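Local structure of endo-pectate lyase (Erwinia chrysanthemi, 3B4N) at residues 84-89 with 101-106; 198-203 with 227-232; 208-213 with 242-247; 309-314 with 331-336. The protein cleaves (1->4)-alpha-D-galacturonan by calcium-dependent elimination, probably acting in an endo mode on both polygalacturonate and methylated pectins. All blocks are in the same frame, centred on the assembly; numbering follows the deposited sequence.

Contact 1 (84-89 with 101-106)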
loop_
_atom_site.group_PDB
_atom_site.type_symbol
_atom_site.label_atom_id
_atom_site.label_comp_id
_atom_site.label_asym_id
_atom_site.label_seq_id
_atom_site.Cartn_x
_atom_site.Cartn_y
_atom_site.Cartn_z
ATOM N N TYR A 84 13.134 4.378 20.762
ATOM C CA TYR A 84 12.543 5.643 20.350
ATOM C C TYR A 84 11.029 5.648 20.425
ATOM O O TYR A 84 10.377 4.613 20.292
ATOM C CB TYR A 84 12.957 5.986 18.915
ATOM C CG TYR A 84 14.443 6.167 18.750
ATOM C CD1 TYR A 84 15.272 5.075 18.518
ATOM C CD2 TYR A 84 15.023 7.429 18.854
ATOM C CE1 TYR A 84 16.647 5.237 18.391
ATOM C CE2 TYR A 84 16.402 7.601 18.732
ATOM C CZ TYR A 84 17.201 6.498 18.499
ATOM O OH TYR A 84 18.559 6.659 18.368
ATOM N N TRP A 85 10.490 6.838 20.658
ATOM C CA TRP A 85 9.054 7.070 20.692
ATOM C C TRP A 85 8.804 8.113 19.612
ATOM O O TRP A 85 9.595 9.059 19.439
ATOM C CB TRP A 85 8.599 7.625 22.045
ATOM C CG TRP A 85 8.387 6.580 23.088
ATOM C CD1 TRP A 85 7.193 6.079 23.518
ATOM C CD2 TRP A 85 9.403 5.876 23.802
ATOM N NE1 TRP A 85 7.402 5.099 24.457
ATOM C CE2 TRP A 85 8.751 4.953 24.651
ATOM C CE3 TRP A 85 10.801 5.934 23.808
ATOM C CZ2 TRP A 85 9.452 4.090 25.499
ATOM C CZ3 TRP A 85 11.502 5.075 24.653
ATOM C CH2 TRP A 85 10.820 4.164 25.487
ATOM N N TYR A 86 7.713 7.923 18.879
ATOM C CA TYR A 86 7.321 8.832 17.813
ATOM C C TYR A 86 5.884 9.298 17.966
ATOM O O TYR A 86 5.043 8.594 18.508
ATOM C CB TYR A 86 7.416 8.137 16.455
ATOM C CG TYR A 86 8.800 7.739 16.019
ATOM C CD1 TYR A 86 9.590 8.601 15.261
ATOM C CD2 TYR A 86 9.297 6.475 16.319
ATOM C CE1 TYR A 86 10.852 8.199 14.799
ATOM C CE2 TYR A 86 10.542 6.068 15.872
ATOM C CZ TYR A 86 11.312 6.929 15.113
ATOM O OH TYR A 86 12.545 6.522 14.669
ATOM N N TRP A 87 5.631 10.504 17.469
ATOM C CA TRP A 87 4.295 11.102 17.438
ATOM C C TRP A 87 4.223 11.857 16.120
ATOM O O TRP A 87 5.234 12.346 15.618
ATOM C CB TRP A 87 4.088 12.156 18.530
ATOM C CG TRP A 87 4.034 11.664 19.925
ATOM C CD1 TRP A 87 2.915 11.422 20.672
ATOM C CD2 TRP A 87 5.150 11.400 20.774
ATOM N NE1 TRP A 87 3.270 11.032 21.939
ATOM C CE2 TRP A 87 4.637 11.010 22.029
ATOM C CE3 TRP A 87 6.541 11.453 20.594
ATOM C CZ2 TRP A 87 5.466 10.679 23.105
ATOM C CZ3 TRP A 87 7.369 11.124 21.666
ATOM C CH2 TRP A 87 6.824 10.741 22.906
ATOM N N VAL A 88 3.028 11.955 15.557
ATOM C CA VAL A 88 2.828 12.731 14.344
ATOM C C VAL A 88 1.771 13.780 14.676
ATOM O O VAL A 88 0.706 13.473 15.221
ATOM C CB VAL A 88 2.364 11.865 13.154
ATOM C CG1 VAL A 88 1.863 12.761 12.020
ATOM C CG2 VAL A 88 3.527 11.016 12.659
ATOM N N ASP A 89 2.106 15.028 14.382
ATOM C CA ASP A 89 1.237 16.166 14.621
ATOM C C ASP A 89 0.683 16.632 13.276
ATOM O O ASP A 89 1.423 17.121 12.428
ATOM C CB ASP A 89 2.056 17.291 15.265
ATOM C CG ASP A 89 1.221 18.492 15.672
ATOM O OD1 ASP A 89 1.824 19.456 16.201
ATOM O OD2 ASP A 89 -0.012 18.486 15.474
ATOM N N ASN A 101 -1.318 9.184 18.783
ATOM C CA ASN A 101 -0.912 8.381 19.919
ATOM C C ASN A 101 0.584 8.201 19.692
ATOM O O ASN A 101 1.080 8.387 18.571
ATOM C CB ASN A 101 -1.554 6.999 19.842
ATOM C CG ASN A 101 -1.289 6.320 18.506
ATOM O OD1 ASN A 101 -0.486 5.379 18.392
ATOM N ND2 ASN A 101 -1.952 6.804 17.487
ATOM N N ALA A 102 1.299 7.825 20.741
ATOM C CA ALA A 102 2.722 7.569 20.616
ATOM C C ALA A 102 2.926 6.112 20.189
ATOM O O ALA A 102 2.095 5.249 20.482
ATOM C CB ALA A 102 3.411 7.796 21.959
ATOM N N VAL A 103 4.009 5.860 19.464
ATOM C CA VAL A 103 4.386 4.498 19.099
ATOM C C VAL A 103 5.847 4.394 19.517
ATOM O O VAL A 103 6.545 5.409 19.609
ATOM C CB VAL A 103 4.258 4.192 17.594
ATOM C CG1 VAL A 103 2.797 4.239 17.180
ATOM C CG2 VAL A 103 5.099 5.156 16.789
ATOM N N THR A 104 6.319 3.181 19.772
ATOM C CA THR A 104 7.692 3.025 20.223
ATOM C C THR A 104 8.337 1.740 19.744
ATOM O O THR A 104 7.654 0.767 19.425
ATOM C CB THR A 104 7.743 3.046 21.763
ATOM O OG1 THR A 104 9.099 2.935 22.202
ATOM C CG2 THR A 104 6.945 1.881 22.340
ATOM N N THR A 105 9.666 1.754 19.702
ATOM C CA THR A 105 10.435 0.584 19.300
ATOM C C THR A 105 10.669 -0.285 20.534
ATOM O O THR A 105 11.103 -1.434 20.421
ATOM C CB THR A 105 11.818 0.979 18.744
ATOM O OG1 THR A 105 12.543 1.696 19.750
ATOM C CG2 THR A 105 11.684 1.844 17.504
ATOM N N ALA A 106 10.385 0.267 21.710
ATOM C CA ALA A 106 10.588 -0.457 22.964
ATOM C C ALA A 106 9.714 -1.703 23.055
ATOM O O ALA A 106 8.497 -1.638 22.874
ATOM C CB ALA A 106 10.321 0.465 24.146
#
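W85 and Y86 pair antiparallel with T104 and V103, the W85-T104 pair non-hydrogen-bonded and the Y86-V103 pair hydrogen-bonded. This is a beta hairpin of strands 85-92 and 97-104, the second an outermost strand of the four-stranded antiparallel sheet near the N-terminus. Y86 N gives a hydrogen bond to V103 O (2.9 Å), and V103 N returns one to Y86 O. Where the pairing ends, Y84 is held by three bonds: its N reaches T105 OG1 (2.9 Å), while its O takes both T105 N and T104 OG1. The hydroxyl comes from above the carbonyl plane, 47° out of it. T104 points OG1 anti to its own N (chi1 -178°), which also lays this oxygen over one face of the W85 indole, 3.2 Å from CE2. T104 CB sits over the five-membered ring, 3.5 Å from its centroid, as a CH-pi contact, and A106 CB touches W85 CZ2 and CH2 at 4.0 Å. The same T104 OG1 accepts from A106 N, closing an ST turn. On the sheet face that carries Y86 and V103, Y86 CB rests on V103 CG2, whereas the Y86 hydroxyl is bonded to D75 and N33. R60 makes a cation-pi contact with W87. A102 CB lies over one face of the W87 ring, offset toward its rim, 3.2 Å from NE1.

Contact 2 (198-203 with 227-232)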
loop_
_atom_site.group_PDB
_atom_site.type_symbol
_atom_site.label_atom_id
_atom_site.label_comp_id
_atom_site.label_asym_id
_atom_site.label_seq_id
_atom_site.Cartn_x
_atom_site.Cartn_y
_atom_site.Cartn_z
ATOM N N THR A 198 -7.144 -6.926 -2.986
ATOM C CA THR A 198 -7.752 -7.369 -4.235
ATOM C C THR A 198 -8.981 -6.544 -4.567
ATOM O O THR A 198 -9.898 -6.424 -3.754
ATOM C CB THR A 198 -8.174 -8.856 -4.129
ATOM O OG1 THR A 198 -7.044 -9.647 -3.751
ATOM C CG2 THR A 198 -8.745 -9.360 -5.446
ATOM N N ASN A 199 -8.997 -5.972 -5.763
ATOM C CA ASN A 199 -10.122 -5.178 -6.199
ATOM C C ASN A 199 -11.105 -6.027 -6.998
ATOM O O ASN A 199 -10.877 -6.350 -8.167
ATOM C CB ASN A 199 -9.643 -3.987 -7.048
ATOM C CG ASN A 199 -10.760 -2.997 -7.336
ATOM O OD1 ASN A 199 -11.925 -3.265 -7.028
ATOM N ND2 ASN A 199 -10.414 -1.854 -7.923
ATOM N N ASN A 200 -12.183 -6.417 -6.326
ATOM C CA ASN A 200 -13.281 -7.173 -6.930
ATOM C C ASN A 200 -14.508 -6.256 -6.850
ATOM O O ASN A 200 -15.643 -6.723 -6.969
ATOM C CB ASN A 200 -13.600 -8.445 -6.128
ATOM C CG ASN A 200 -12.529 -9.516 -6.236
ATOM O OD1 ASN A 200 -12.262 -10.225 -5.270
ATOM N ND2 ASN A 200 -11.942 -9.664 -7.411
ATOM N N GLY A 201 -14.273 -4.958 -6.647
ATOM C CA GLY A 201 -15.357 -3.993 -6.519
ATOM C C GLY A 201 -15.355 -2.890 -7.558
ATOM O O GLY A 201 -14.934 -3.107 -8.685
ATOM N N LYS A 202 -15.831 -1.700 -7.185
ATOM C CA LYS A 202 -15.895 -0.577 -8.116
ATOM C C LYS A 202 -14.649 0.299 -8.048
ATOM O O LYS A 202 -14.008 0.540 -9.074
ATOM C CB LYS A 202 -17.151 0.262 -7.840
ATOM C CG LYS A 202 -17.473 1.296 -8.906
ATOM C CD LYS A 202 -17.830 0.659 -10.241
ATOM C CE LYS A 202 -18.291 1.712 -11.236
ATOM N NZ LYS A 202 -18.339 1.191 -12.639
ATOM N N THR A 203 -14.331 0.806 -6.861
ATOM C CA THR A 203 -13.122 1.606 -6.674
ATOM C C THR A 203 -12.474 1.190 -5.366
ATOM O O THR A 203 -13.112 1.232 -4.314
ATOM C CB THR A 203 -13.391 3.128 -6.590
ATOM O OG1 THR A 203 -14.056 3.572 -7.774
ATOM C CG2 THR A 203 -12.067 3.883 -6.499
ATOM N N GLN A 227 -4.016 -6.843 -6.606
ATOM C CA GLN A 227 -4.618 -7.671 -7.649
ATOM C C GLN A 227 -5.941 -7.010 -8.030
ATOM O O GLN A 227 -6.680 -6.559 -7.162
ATOM C CB GLN A 227 -4.860 -9.085 -7.114
ATOM C CG GLN A 227 -5.540 -10.043 -8.091
ATOM C CD GLN A 227 -4.715 -10.318 -9.335
ATOM O OE1 GLN A 227 -3.490 -10.180 -9.336
ATOM N NE2 GLN A 227 -5.388 -10.730 -10.403
ATOM N N HIS A 228 -6.238 -6.956 -9.318
ATOM C CA HIS A 228 -7.450 -6.279 -9.778
ATOM C C HIS A 228 -8.199 -7.194 -10.742
ATOM O O HIS A 228 -7.726 -7.469 -11.856
ATOM C CB HIS A 228 -7.005 -4.963 -10.435
ATOM C CG HIS A 228 -8.107 -3.996 -10.720
ATOM N ND1 HIS A 228 -7.875 -2.638 -10.804
ATOM C CD2 HIS A 228 -9.412 -4.176 -11.037
ATOM C CE1 HIS A 228 -8.991 -2.027 -11.166
ATOM N NE2 HIS A 228 -9.937 -2.937 -11.313
ATOM N N ASN A 229 -9.364 -7.663 -10.289
ATOM C CA ASN A 229 -10.198 -8.606 -11.042
ATOM C C ASN A 229 -11.489 -8.054 -11.626
ATOM O O ASN A 229 -11.939 -8.513 -12.677
ATOM C CB ASN A 229 -10.590 -9.787 -10.149
ATOM C CG ASN A 229 -9.399 -10.509 -9.559
ATOM O OD1 ASN A 229 -9.434 -10.930 -8.401
ATOM N ND2 ASN A 229 -8.348 -10.671 -10.346
ATOM N N SER A 230 -12.128 -7.119 -10.932
ATOM C CA SER A 230 -13.375 -6.585 -11.465
ATOM C C SER A 230 -13.103 -5.744 -12.709
ATOM O O SER A 230 -11.952 -5.420 -13.013
ATOM C CB SER A 230 -14.083 -5.740 -10.406
ATOM O OG SER A 230 -13.238 -4.699 -9.968
ATOM N N LYS A 231 -14.168 -5.404 -13.432
ATOM C CA LYS A 231 -14.071 -4.591 -14.646
ATOM C C LYS A 231 -14.823 -3.272 -14.454
ATOM O O LYS A 231 -15.662 -3.155 -13.561
ATOM C CB LYS A 231 -14.660 -5.341 -15.848
ATOM C CG LYS A 231 -14.103 -6.745 -16.037
ATOM C CD LYS A 231 -14.892 -7.521 -17.080
ATOM C CE LYS A 231 -14.488 -8.984 -17.086
ATOM N NZ LYS A 231 -15.459 -9.814 -17.858
ATOM N N ASN A 232 -14.519 -2.289 -15.300
ATOM C CA ASN A 232 -15.138 -0.962 -15.228
ATOM C C ASN A 232 -14.872 -0.467 -13.810
ATOM O O ASN A 232 -15.741 0.124 -13.164
ATOM C CB ASN A 232 -16.654 -1.077 -15.464
ATOM C CG ASN A 232 -16.991 -1.868 -16.717
ATOM O OD1 ASN A 232 -16.683 -1.449 -17.823
ATOM N ND2 ASN A 232 -17.616 -3.021 -16.539
HETATM O O HOH W 1 -17.033 -3.378 -10.897
#
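N199 lies beside H228 and runs the same way, its CG anti to the backbone N (chi1 -171°). CB comes first, over the face of the imidazole and 4.1 Å from its centroid, a CH-pi contact. Beyond CG the amide parts in two. ND2 continues over the same ring toward its rim, 3.5 Å from CE1, with amide and ring planes 29° apart, and is bonded outside to T235 OG1. OD1 accepts from G201 N, two residues on, in the carbonyl plane, making an Asx turn as the strand ends. Both ring nitrogens of H228 are bonded as well, NE2 to S233 OG and ND1 to W251 NE1, which fixes the rotation of the ring. These residues belong to neighbouring coils of the right-handed parallel beta helix: T198 and N199 bridge Q227 and H228 in parallel, and N199 N binds Q227 O at 2.8 Å. Past the bridges, N199 O is gripped by two successive amides, N229 N at 2.9 Å and S230 N at 3.1 Å, as both chains leave the sheet. N200 and N229 set their amides nearly coplanar, and N200 ND2 meets a lone pair of N229 OD1 at 3.0 Å. N200 lies close to D178 and T198 to D195, both zinc ligands. S230 OG donates to G201 O (2.7 Å), a carbonyl that also takes a hydrogen from a water shared with K231 O. Farther out, the K202 chain bends at chi2 (65°) and brings NZ into the carbonyl plane of N232, 2.9 Å from its O.

Contact 3 (208-213 with 242-247). With CA (calcium ion), chain C.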
loop_
_atom_site.group_PDB
_atom_site.type_symbol
_atom_site.label_atom_id
_atom_site.label_comp_id
_atom_site.label_asym_id
_atom_site.label_seq_id
_atom_site.Cartn_x
_atom_site.Cartn_y
_atom_site.Cartn_z
ATOM N N GLY A 208 -1.998 5.663 1.969
ATOM C CA GLY A 208 -0.865 5.414 2.834
ATOM C C GLY A 208 -0.681 3.915 3.013
ATOM O O GLY A 208 -1.055 3.116 2.146
ATOM N N GLY A 209 -0.082 3.542 4.138
ATOM C CA GLY A 209 0.174 2.139 4.416
ATOM C C GLY A 209 1.611 1.785 4.063
ATOM O O GLY A 209 2.275 2.502 3.310
ATOM N N ILE A 210 2.087 0.669 4.604
ATOM C CA ILE A 210 3.447 0.193 4.355
ATOM C C ILE A 210 3.320 -1.294 4.055
ATOM O O ILE A 210 2.763 -2.027 4.864
ATOM C CB ILE A 210 4.346 0.365 5.605
ATOM C CG1 ILE A 210 4.411 1.840 6.026
ATOM C CG2 ILE A 210 5.740 -0.171 5.308
ATOM C CD1 ILE A 210 5.195 2.730 5.102
ATOM N N ALA A 211 3.805 -1.733 2.896
ATOM C CA ALA A 211 3.714 -3.143 2.541
ATOM C C ALA A 211 5.091 -3.740 2.290
ATOM O O ALA A 211 5.801 -3.347 1.371
ATOM C CB ALA A 211 2.829 -3.322 1.309
ATOM N N HIS A 212 5.445 -4.713 3.114
ATOM C CA HIS A 212 6.725 -5.370 3.001
ATOM C C HIS A 212 6.605 -6.716 2.305
ATOM O O HIS A 212 5.596 -7.401 2.418
ATOM C CB HIS A 212 7.306 -5.598 4.402
ATOM C CG HIS A 212 8.692 -6.163 4.401
ATOM N ND1 HIS A 212 9.788 -5.436 3.992
ATOM C CD2 HIS A 212 9.159 -7.384 4.757
ATOM C CE1 HIS A 212 10.873 -6.182 4.099
ATOM N NE2 HIS A 212 10.519 -7.368 4.560
ATOM N N ASN A 213 7.623 -7.066 1.536
ATOM C CA ASN A 213 7.666 -8.395 0.951
ATOM C C ASN A 213 9.140 -8.742 0.899
ATOM O O ASN A 213 9.990 -7.861 0.967
ATOM C CB ASN A 213 7.018 -8.477 -0.435
ATOM C CG ASN A 213 6.381 -9.845 -0.670
ATOM O OD1 ASN A 213 6.646 -10.789 0.077
ATOM N ND2 ASN A 213 5.548 -9.961 -1.700
ATOM N N THR A 242 3.877 2.961 0.808
ATOM C CA THR A 242 5.279 2.587 0.683
ATOM C C THR A 242 5.527 1.100 0.660
ATOM O O THR A 242 5.009 0.366 1.499
ATOM C CB THR A 242 6.074 3.195 1.844
ATOM O OG1 THR A 242 5.991 4.618 1.760
ATOM C CG2 THR A 242 7.543 2.765 1.807
ATOM N N LEU A 243 6.330 0.673 -0.308
ATOM C CA LEU A 243 6.699 -0.728 -0.435
ATOM C C LEU A 243 8.121 -0.877 0.071
ATOM O O LEU A 243 9.001 -0.096 -0.297
ATOM C CB LEU A 243 6.643 -1.189 -1.894
ATOM C CG LEU A 243 5.295 -1.085 -2.612
ATOM C CD1 LEU A 243 5.408 -1.742 -3.967
ATOM C CD2 LEU A 243 4.200 -1.743 -1.788
ATOM N N THR A 244 8.341 -1.871 0.921
ATOM C CA THR A 244 9.672 -2.126 1.463
ATOM C C THR A 244 10.072 -3.557 1.142
ATOM O O THR A 244 9.225 -4.419 0.914
ATOM C CB THR A 244 9.705 -1.919 2.997
ATOM O OG1 THR A 244 8.844 -2.867 3.633
ATOM C CG2 THR A 244 9.243 -0.521 3.352
ATOM N N GLY A 245 11.373 -3.807 1.113
ATOM C CA GLY A 245 11.830 -5.152 0.820
ATOM C C GLY A 245 11.968 -5.425 -0.664
ATOM O O GLY A 245 12.451 -4.573 -1.414
ATOM N N GLU A 246 11.562 -6.624 -1.076
ATOM C CA GLU A 246 11.631 -7.053 -2.472
ATOM C C GLU A 246 10.215 -7.388 -2.933
ATOM O O GLU A 246 9.533 -8.191 -2.298
ATOM C CB GLU A 246 12.513 -8.301 -2.614
ATOM C CG GLU A 246 13.976 -8.129 -2.204
ATOM C CD GLU A 246 14.191 -8.236 -0.710
ATOM O OE1 GLU A 246 13.757 -9.244 -0.113
ATOM O OE2 GLU A 246 14.806 -7.315 -0.130
ATOM N N HIS A 247 9.794 -6.793 -4.049
ATOM C CA HIS A 247 8.453 -6.990 -4.596
ATOM C C HIS A 247 8.431 -7.427 -6.054
ATOM O O HIS A 247 9.400 -7.231 -6.794
ATOM C CB HIS A 247 7.675 -5.685 -4.486
ATOM C CG HIS A 247 7.320 -5.317 -3.084
ATOM N ND1 HIS A 247 6.074 -5.561 -2.550
ATOM C CD2 HIS A 247 8.050 -4.747 -2.097
ATOM C CE1 HIS A 247 6.050 -5.154 -1.292
ATOM N NE2 HIS A 247 7.238 -4.655 -0.994
HETATM CA CA CA C . 5.781 -12.736 0.967
HETATM O O HOH W 2 5.290 -7.998 -3.786
HETATM O O HOH W 3 4.584 -13.088 -1.116
HETATM O O HOH W 4 7.733 -13.723 0.026
#
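H212 carries CG anti to its backbone N (chi1 -175°), and T244 holds OG1 between its N and carbonyl carbon (chi1 63°); together these settings bring OG1 to the edge of the imidazole, 2.8 Å from ND1, in a hydrogen bond whose donor either residue may be. On the sheet face shared with H212 and T244, I210 CD1 presses on T242 CB at 3.4 Å, a close fit for two carbons. A211 CB meets L243 CD2 on the other face. The backbones run parallel, bonded alternately from T242 N to G209 O, A211 N to T242 O, T244 N to A211 O and N213 N to T244 O. T244 O accepts a second bond, from H247 NE2 (2.8 Å), which arrives across the carbonyl plane from N213 N. The H247 ring is sandwiched between L243 CB on one face and N213 CB on the other, the latter 3.7 Å from the ring centroid. After the corner at G245, E246 N still bonds N213 O. A water joins H247 ND1 (2.8 Å) to N213 ND2, helping to fix the rotation of that amide. Its other end, N213 OD1, binds the calcium ion at 2.3 Å; two waters, D191, I192 and Y218 complete the shell. Parallel strands of neighbouring coils, the first ending in an asparagine that gives its oxygen to calcium, belong to a right-handed parallel beta helix, here at its calcium site.

Contact 4 (309-314 with 331-336)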
loop_
_atom_site.group_PDB
_atom_site.type_symbol
_atom_site.label_atom_id
_atom_site.label_comp_id
_atom_site.label_asym_id
_atom_site.label_seq_id
_atom_site.Cartn_x
_atom_site.Cartn_y
_atom_site.Cartn_z
ATOM N N CYS A 309 5.428 0.982 -16.403
ATOM C CA CYS A 309 4.190 0.448 -16.968
ATOM C C CYS A 309 4.500 -0.488 -18.120
ATOM O O CYS A 309 5.211 -0.121 -19.051
ATOM C CB CYS A 309 3.306 1.590 -17.459
ATOM S SG CYS A 309 1.617 1.146 -17.996
ATOM N N GLU A 310 3.980 -1.706 -18.051
ATOM C CA GLU A 310 4.198 -2.674 -19.116
ATOM C C GLU A 310 2.860 -3.082 -19.696
ATOM O O GLU A 310 1.879 -3.255 -18.964
ATOM C CB GLU A 310 4.937 -3.909 -18.590
ATOM C CG GLU A 310 6.342 -3.600 -18.079
ATOM C CD GLU A 310 7.075 -4.825 -17.586
ATOM O OE1 GLU A 310 6.477 -5.620 -16.835
ATOM O OE2 GLU A 310 8.259 -4.991 -17.950
ATOM N N GLU A 311 2.822 -3.213 -21.019
ATOM C CA GLU A 311 1.608 -3.613 -21.725
ATOM C C GLU A 311 1.640 -5.103 -22.023
ATOM O O GLU A 311 2.689 -5.655 -22.367
ATOM C CB GLU A 311 1.459 -2.809 -23.019
ATOM C CG GLU A 311 1.076 -1.361 -22.743
ATOM C CD GLU A 311 0.939 -0.497 -23.979
ATOM O OE1 GLU A 311 0.526 0.670 -23.822
ATOM O OE2 GLU A 311 1.240 -0.960 -25.101
ATOM N N PHE A 312 0.483 -5.740 -21.851
ATOM C CA PHE A 312 0.305 -7.177 -22.069
ATOM C C PHE A 312 -0.968 -7.421 -22.848
ATOM O O PHE A 312 -1.784 -6.521 -23.033
ATOM C CB PHE A 312 0.097 -7.905 -20.741
ATOM C CG PHE A 312 1.268 -7.881 -19.820
ATOM C CD1 PHE A 312 2.144 -8.959 -19.765
ATOM C CD2 PHE A 312 1.470 -6.801 -18.966
ATOM C CE1 PHE A 312 3.205 -8.971 -18.873
ATOM C CE2 PHE A 312 2.529 -6.798 -18.068
ATOM C CZ PHE A 312 3.401 -7.884 -18.017
ATOM N N LYS A 313 -1.133 -8.670 -23.273
ATOM C CA LYS A 313 -2.350 -9.093 -23.939
ATOM C C LYS A 313 -3.009 -9.990 -22.899
ATOM O O LYS A 313 -2.403 -10.962 -22.451
ATOM C CB LYS A 313 -2.064 -9.927 -25.190
ATOM C CG LYS A 313 -3.342 -10.321 -25.940
ATOM C CD LYS A 313 -3.078 -11.361 -27.026
ATOM C CE LYS A 313 -2.784 -12.720 -26.422
ATOM N NZ LYS A 313 -2.590 -13.770 -27.470
ATOM N N GLY A 314 -4.221 -9.643 -22.483
ATOM C CA GLY A 314 -4.929 -10.459 -21.513
ATOM C C GLY A 314 -5.774 -11.502 -22.226
ATOM O O GLY A 314 -6.123 -11.324 -23.391
ATOM N N THR A 331 1.500 6.253 -23.643
ATOM C CA THR A 331 0.672 5.566 -24.627
ATOM C C THR A 331 -0.767 5.602 -24.117
ATOM O O THR A 331 -1.029 6.054 -22.996
ATOM C CB THR A 331 1.088 4.093 -24.824
ATOM O OG1 THR A 331 0.885 3.371 -23.597
ATOM C CG2 THR A 331 2.544 4.000 -25.246
ATOM N N THR A 332 -1.702 5.137 -24.936
ATOM C CA THR A 332 -3.108 5.111 -24.562
ATOM C C THR A 332 -3.332 4.350 -23.258
ATOM O O THR A 332 -4.075 4.792 -22.385
ATOM C CB THR A 332 -3.948 4.427 -25.664
ATOM O OG1 THR A 332 -3.838 5.179 -26.879
ATOM C CG2 THR A 332 -5.416 4.328 -25.252
ATOM N N ASN A 333 -2.668 3.210 -23.129
ATOM C CA ASN A 333 -2.852 2.365 -21.962
ATOM C C ASN A 333 -1.873 2.589 -20.823
ATOM O O ASN A 333 -2.142 2.204 -19.689
ATOM C CB ASN A 333 -2.846 0.911 -22.425
ATOM C CG ASN A 333 -3.843 0.682 -23.535
ATOM O OD1 ASN A 333 -3.501 0.725 -24.720
ATOM N ND2 ASN A 333 -5.098 0.483 -23.160
ATOM N N CYS A 334 -0.742 3.213 -21.123
ATOM C CA CYS A 334 0.251 3.525 -20.106
ATOM C C CYS A 334 0.384 5.039 -20.037
ATOM O O CYS A 334 1.239 5.644 -20.697
ATOM C CB CYS A 334 1.597 2.896 -20.445
ATOM S SG CYS A 334 1.739 1.128 -20.037
ATOM N N LYS A 335 -0.490 5.649 -19.245
ATOM C CA LYS A 335 -0.501 7.090 -19.073
ATOM C C LYS A 335 0.484 7.474 -17.982
ATOM O O LYS A 335 0.105 7.906 -16.890
ATOM C CB LYS A 335 -1.910 7.573 -18.723
ATOM C CG LYS A 335 -2.901 7.539 -19.885
ATOM C CD LYS A 335 -2.603 8.639 -20.893
ATOM C CE LYS A 335 -3.634 8.674 -22.013
ATOM N NZ LYS A 335 -3.332 9.757 -22.993
ATOM N N VAL A 336 1.756 7.275 -18.285
ATOM C CA VAL A 336 2.832 7.623 -17.381
ATOM C C VAL A 336 3.918 8.282 -18.229
ATOM O O VAL A 336 4.235 7.823 -19.328
ATOM C CB VAL A 336 3.386 6.377 -16.629
ATOM C CG1 VAL A 336 3.950 5.368 -17.614
ATOM C CG2 VAL A 336 4.457 6.804 -15.635
HETATM O O HOH W 5 -1.298 1.760 -25.529
#
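A disulfide, C309-C334, forms the covalent core of this buried contact near the C-terminal end of the parallel beta helix. It joins strand 309-313 to strand 334-336, which runs almost antiparallel to it (172°) in a different sheet, with the axes 7.9 Å apart. C309 sends SG anti to its backbone N (chi1 -172°), directing the sulfur across to C334 SG at 2.0 Å, with a chi3 of -81°. V336 CG1 packs against C309 CB at 3.8 Å, and E311 CG lies 3.7 Å from C334 SG. An extended chain beyond CG carries the E311 carboxylate to the loop that leads into C334. There T331 OG1 comes from the opposite direction and donates to E311 OE1 (2.7 Å), nearly along the C-O axis. The same hydroxyl accepts from C334 N, an ST motif that ties the cysteine's backbone to the acid. E311 OE2 forms a salt bridge with R285, which probably favours the ionised acid, while N333 ND2 is bonded to D289 O. A water completes the polar cluster, giving one hydrogen to E311 OE1 at 2.7 Å and the other to N333 OD1 at 2.6 Å.

Overall arrangement
Contacts 2, 3 and 4 belong to the parallel beta helix, whereas contact 1 lies in the antiparallel N-terminal sheet, its centre about 35 Å from that of contact 2 and about 41 Å from that of contact 4. Contact 3 is nearest the middle of the chain and holds a calcium ligand; its centre is about 20 Å from that of contact 1 and about 21 Å from that of contact 2. Segments of contacts 2 and 3 alternate in sequence, and strands 224-228 and 246-253 are sheet neighbours. Contact 2 is closer to zinc, the T198 side chain being about 4 Å from an ion. Contact 4 reaches the same sheet through strand 309-313, its nearest atoms about 10 Å from contact 2.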